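PDB 1TU7: glutathione S-transferase 2 from Onchocerca volvulus, which catalyses the conjugation of glutathione to electrophilic substrates as a homodimeric Pi-class enzyme and appears central to the detoxification system of this parasitic nematode. Local coordinates for residues N137-I147 / L174-R185. Residues are numbered along the deposited sequence; the frame is centred on the assembly and turned at random.
Sequences NGRNLILGDKI and LLKVFHQRMKDR. Unlike the reference sequence in segment 174-185: Val177 (reference Ala).
The irregular loop 137-147 runs along one flank of helix 173-183, with Gly138 CA 6.1 Å from Leu174 CA and the CA atoms of Asn140 and Phe178 similarly near; a type I beta turn spans Leu141 to Gly144, and beyond it Ile147 meets Met182 and Arg185, the latter at the N-cap of helix 186-197. Leu174 faces the loop and lays CD2 over the centre of the Arg139 guanidinium, 4.1 Å above its plane, while the same methyl packs on Gly138 O at 3.6 Å. At Phe178, chi1 of 168° sets the ring opposite the backbone N, and its edge meets Asn140 O, 3.5 Å from CD2 and close to the ring plane; Met182 CG, from the same helix, lies over one face, offset toward the rim. Leu141 CD2 touches both Phe178 CE2 and Met182 SD, the latter at 3.8 Å. Farther on, Ile147 CD1 sits centrally over one face of the Arg185 guanidinium, 3.4 Å from CZ. Bent at chi3 (66°), the Arg185 chain presents that face to Ile147, while NH2 forms a salt bridge with Asp23. Within the all-helical C-terminal domain, away from the glutathione site, the loop preceding helix 149-164 is thus joined to helix 173-183 and to Arg185 after it by apolar packing, methyl groups laid over guanidinium faces, and two water bridges: one water donates to both Gly138 O and Leu174 O, linking two carbonyls, and the other ties a carbonyl to a side chain, donating to Asn140 O and accepting from Arg181 NE at 2.7 Å, in the guanidinium plane.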
# COMPACT_ATOMS: atom_id res chain seq x y z
N ASN A 137 -5.66 -22.95 11.12
CA ASN A 137 -6.45 -23.65 10.11
C ASN A 137 -7.43 -22.74 9.41
O ASN A 137 -8.40 -23.19 8.79
CB ASN A 137 -7.20 -24.82 10.75
CG ASN A 137 -6.26 -25.83 11.36
OD1 ASN A 137 -5.61 -26.57 10.65
ND2 ASN A 137 -6.20 -25.86 12.68
N GLY A 138 -7.19 -21.43 9.53
CA GLY A 138 -8.12 -20.44 9.03
C GLY A 138 -9.47 -20.39 9.70
O GLY A 138 -10.39 -19.80 9.17
N ARG A 139 -9.58 -20.96 10.89
CA ARG A 139 -10.85 -21.14 11.57
C ARG A 139 -11.13 -20.09 12.62
O ARG A 139 -12.18 -20.11 13.27
CB ARG A 139 -10.89 -22.53 12.22
CG ARG A 139 -10.79 -23.63 11.17
CD ARG A 139 -11.77 -24.76 11.34
NE ARG A 139 -11.91 -25.54 10.10
CZ ARG A 139 -12.99 -25.56 9.30
NH1 ARG A 139 -14.06 -24.83 9.55
NH2 ARG A 139 -12.98 -26.35 8.23
N ASN A 140 -10.20 -19.16 12.79
CA ASN A 140 -10.38 -18.07 13.74
C ASN A 140 -10.04 -16.74 13.05
O ASN A 140 -10.76 -16.31 12.17
CB ASN A 140 -9.58 -18.38 15.02
CG ASN A 140 -10.07 -17.60 16.25
OD1 ASN A 140 -9.63 -17.87 17.41
ND2 ASN A 140 -10.97 -16.70 16.05
N LEU A 141 -8.95 -16.11 13.44
CA LEU A 141 -8.55 -14.83 12.85
C LEU A 141 -7.30 -15.01 11.99
O LEU A 141 -6.72 -16.11 11.87
CB LEU A 141 -8.34 -13.78 13.94
CG LEU A 141 -9.55 -13.59 14.88
CD1 LEU A 141 -9.20 -12.73 16.10
CD2 LEU A 141 -10.72 -13.04 14.09
N ILE A 142 -6.80 -13.93 11.39
CA ILE A 142 -5.68 -14.08 10.47
C ILE A 142 -4.45 -14.67 11.14
O ILE A 142 -3.78 -15.51 10.56
CB ILE A 142 -5.41 -12.73 9.76
CG1 ILE A 142 -6.49 -12.47 8.71
CG2 ILE A 142 -4.05 -12.71 9.09
CD1 ILE A 142 -6.52 -11.06 8.19
N LEU A 143 -4.17 -14.29 12.38
CA LEU A 143 -3.02 -14.85 13.09
C LEU A 143 -3.36 -16.06 13.93
O LEU A 143 -2.48 -16.63 14.60
CB LEU A 143 -2.33 -13.79 13.97
CG LEU A 143 -1.53 -12.76 13.18
CD1 LEU A 143 -0.93 -11.71 14.15
CD2 LEU A 143 -0.45 -13.44 12.32
N GLY A 144 -4.63 -16.48 13.89
CA GLY A 144 -5.13 -17.53 14.78
C GLY A 144 -6.01 -16.95 15.88
O GLY A 144 -7.11 -16.49 15.61
N ASP A 145 -5.54 -16.98 17.13
CA ASP A 145 -6.39 -16.56 18.24
C ASP A 145 -6.37 -15.06 18.56
O ASP A 145 -7.18 -14.59 19.33
CB ASP A 145 -5.96 -17.31 19.51
CG ASP A 145 -6.38 -18.73 19.50
OD1 ASP A 145 -5.98 -19.45 20.45
OD2 ASP A 145 -7.13 -19.22 18.61
N LYS A 146 -5.42 -14.34 17.98
CA LYS A 146 -5.19 -12.96 18.36
C LYS A 146 -5.47 -12.07 17.19
O LYS A 146 -5.01 -12.30 16.07
CB LYS A 146 -3.76 -12.79 18.84
CG LYS A 146 -3.55 -13.50 20.17
CD LYS A 146 -2.10 -13.62 20.54
CE LYS A 146 -1.96 -14.49 21.78
NZ LYS A 146 -0.62 -15.15 21.77
N ILE A 147 -6.22 -11.02 17.47
CA ILE A 147 -6.62 -10.07 16.46
C ILE A 147 -5.46 -9.19 16.03
O ILE A 147 -4.55 -8.90 16.81
CB ILE A 147 -7.84 -9.25 16.96
CG1 ILE A 147 -8.51 -8.53 15.76
CG2 ILE A 147 -7.45 -8.29 18.12
CD1 ILE A 147 -9.96 -8.65 15.70
N LEU A 174 -14.25 -20.71 4.92
CA LEU A 174 -13.39 -20.04 5.91
C LEU A 174 -13.65 -18.53 5.90
O LEU A 174 -13.77 -17.91 6.94
CB LEU A 174 -11.92 -20.31 5.68
CG LEU A 174 -11.48 -21.79 5.75
CD1 LEU A 174 -10.00 -21.92 5.42
CD2 LEU A 174 -11.76 -22.37 7.09
N LEU A 175 -13.79 -17.95 4.72
CA LEU A 175 -14.08 -16.52 4.63
C LEU A 175 -15.45 -16.18 5.15
O LEU A 175 -15.62 -15.17 5.84
CB LEU A 175 -13.94 -16.04 3.21
CG LEU A 175 -12.54 -16.09 2.60
CD1 LEU A 175 -12.56 -15.65 1.14
CD2 LEU A 175 -11.58 -15.25 3.40
N LYS A 176 -16.44 -16.99 4.82
CA LYS A 176 -17.81 -16.75 5.26
C LYS A 176 -17.87 -16.79 6.80
O LYS A 176 -18.46 -15.89 7.40
CB LYS A 176 -18.76 -17.78 4.64
CG LYS A 176 -20.24 -17.50 4.98
CD LYS A 176 -21.15 -18.59 4.43
CE LYS A 176 -22.59 -18.39 4.85
NZ LYS A 176 -23.19 -17.23 4.19
N VAL A 177 -17.22 -17.79 7.40
CA VAL A 177 -17.23 -17.92 8.86
C VAL A 177 -16.43 -16.80 9.52
O VAL A 177 -16.83 -16.26 10.56
CB VAL A 177 -16.69 -19.31 9.26
CG1 VAL A 177 -16.50 -19.45 10.75
CG2 VAL A 177 -17.67 -20.34 8.76
N PHE A 178 -15.32 -16.42 8.89
CA PHE A 178 -14.51 -15.31 9.40
C PHE A 178 -15.32 -14.00 9.41
O PHE A 178 -15.29 -13.23 10.36
CB PHE A 178 -13.22 -15.15 8.59
CG PHE A 178 -12.48 -13.87 8.86
CD1 PHE A 178 -12.76 -12.71 8.14
CD2 PHE A 178 -11.52 -13.82 9.85
CE1 PHE A 178 -12.10 -11.54 8.44
CE2 PHE A 178 -10.87 -12.65 10.13
CZ PHE A 178 -11.15 -11.50 9.42
N HIS A 179 -15.99 -13.71 8.30
CA HIS A 179 -16.78 -12.50 8.21
C HIS A 179 -17.84 -12.48 9.31
O HIS A 179 -18.03 -11.45 9.95
CB HIS A 179 -17.40 -12.36 6.80
CG HIS A 179 -18.53 -11.39 6.75
ND1 HIS A 179 -18.37 -10.06 6.46
CD2 HIS A 179 -19.84 -11.57 7.02
CE1 HIS A 179 -19.54 -9.46 6.54
NE2 HIS A 179 -20.45 -10.36 6.87
N GLN A 180 -18.49 -13.61 9.55
CA GLN A 180 -19.53 -13.64 10.57
C GLN A 180 -18.90 -13.54 11.95
O GLN A 180 -19.47 -12.92 12.83
CB GLN A 180 -20.40 -14.92 10.47
CG GLN A 180 -21.68 -14.84 11.34
CD GLN A 180 -22.60 -13.69 10.94
OE1 GLN A 180 -22.99 -13.60 9.78
NE2 GLN A 180 -22.96 -12.80 11.90
N ARG A 181 -17.73 -14.15 12.13
CA ARG A 181 -17.05 -14.09 13.43
C ARG A 181 -16.70 -12.66 13.81
O ARG A 181 -16.89 -12.24 14.95
CB ARG A 181 -15.80 -14.96 13.37
CG ARG A 181 -15.01 -14.98 14.66
CD ARG A 181 -13.78 -15.86 14.61
NE ARG A 181 -14.09 -17.22 14.19
CZ ARG A 181 -14.74 -18.15 14.90
NH1 ARG A 181 -14.93 -19.35 14.36
NH2 ARG A 181 -15.20 -17.92 16.14
N MET A 182 -16.21 -11.90 12.82
CA MET A 182 -15.90 -10.50 13.06
C MET A 182 -17.13 -9.68 13.39
O MET A 182 -17.14 -8.86 14.32
CB MET A 182 -15.20 -9.94 11.83
CG MET A 182 -13.77 -10.48 11.71
SD MET A 182 -12.60 -9.89 12.97
CE MET A 182 -12.53 -8.14 12.56
N LYS A 183 -18.19 -9.92 12.64
CA LYS A 183 -19.43 -9.17 12.80
C LYS A 183 -20.04 -9.48 14.16
O LYS A 183 -20.77 -8.67 14.71
CB LYS A 183 -20.42 -9.51 11.69
CG LYS A 183 -21.53 -8.48 11.50
CD LYS A 183 -22.33 -8.82 10.25
CE LYS A 183 -23.72 -8.18 10.20
NZ LYS A 183 -24.35 -8.52 8.89
N ASP A 184 -19.73 -10.65 14.71
CA ASP A 184 -20.29 -11.07 16.00
C ASP A 184 -19.51 -10.53 17.18
O ASP A 184 -19.96 -10.64 18.33
CB ASP A 184 -20.33 -12.59 16.08
CG ASP A 184 -21.46 -13.21 15.29
OD1 ASP A 184 -21.41 -14.45 15.12
OD2 ASP A 184 -22.39 -12.55 14.81
N ARG A 185 -18.33 -9.96 16.96
CA ARG A 185 -17.62 -9.33 18.06
C ARG A 185 -18.51 -8.23 18.60
O ARG A 185 -19.08 -7.48 17.83
CB ARG A 185 -16.28 -8.79 17.60
CG ARG A 185 -15.36 -9.90 17.11
CD ARG A 185 -14.10 -9.40 16.47
NE ARG A 185 -13.21 -8.70 17.39
CZ ARG A 185 -12.29 -9.27 18.15
NH1 ARG A 185 -12.12 -10.57 18.14
NH2 ARG A 185 -11.51 -8.51 18.88
O HOH W 1 -12.98 -19.10 9.33
O HOH W 2 -13.25 -17.45 11.59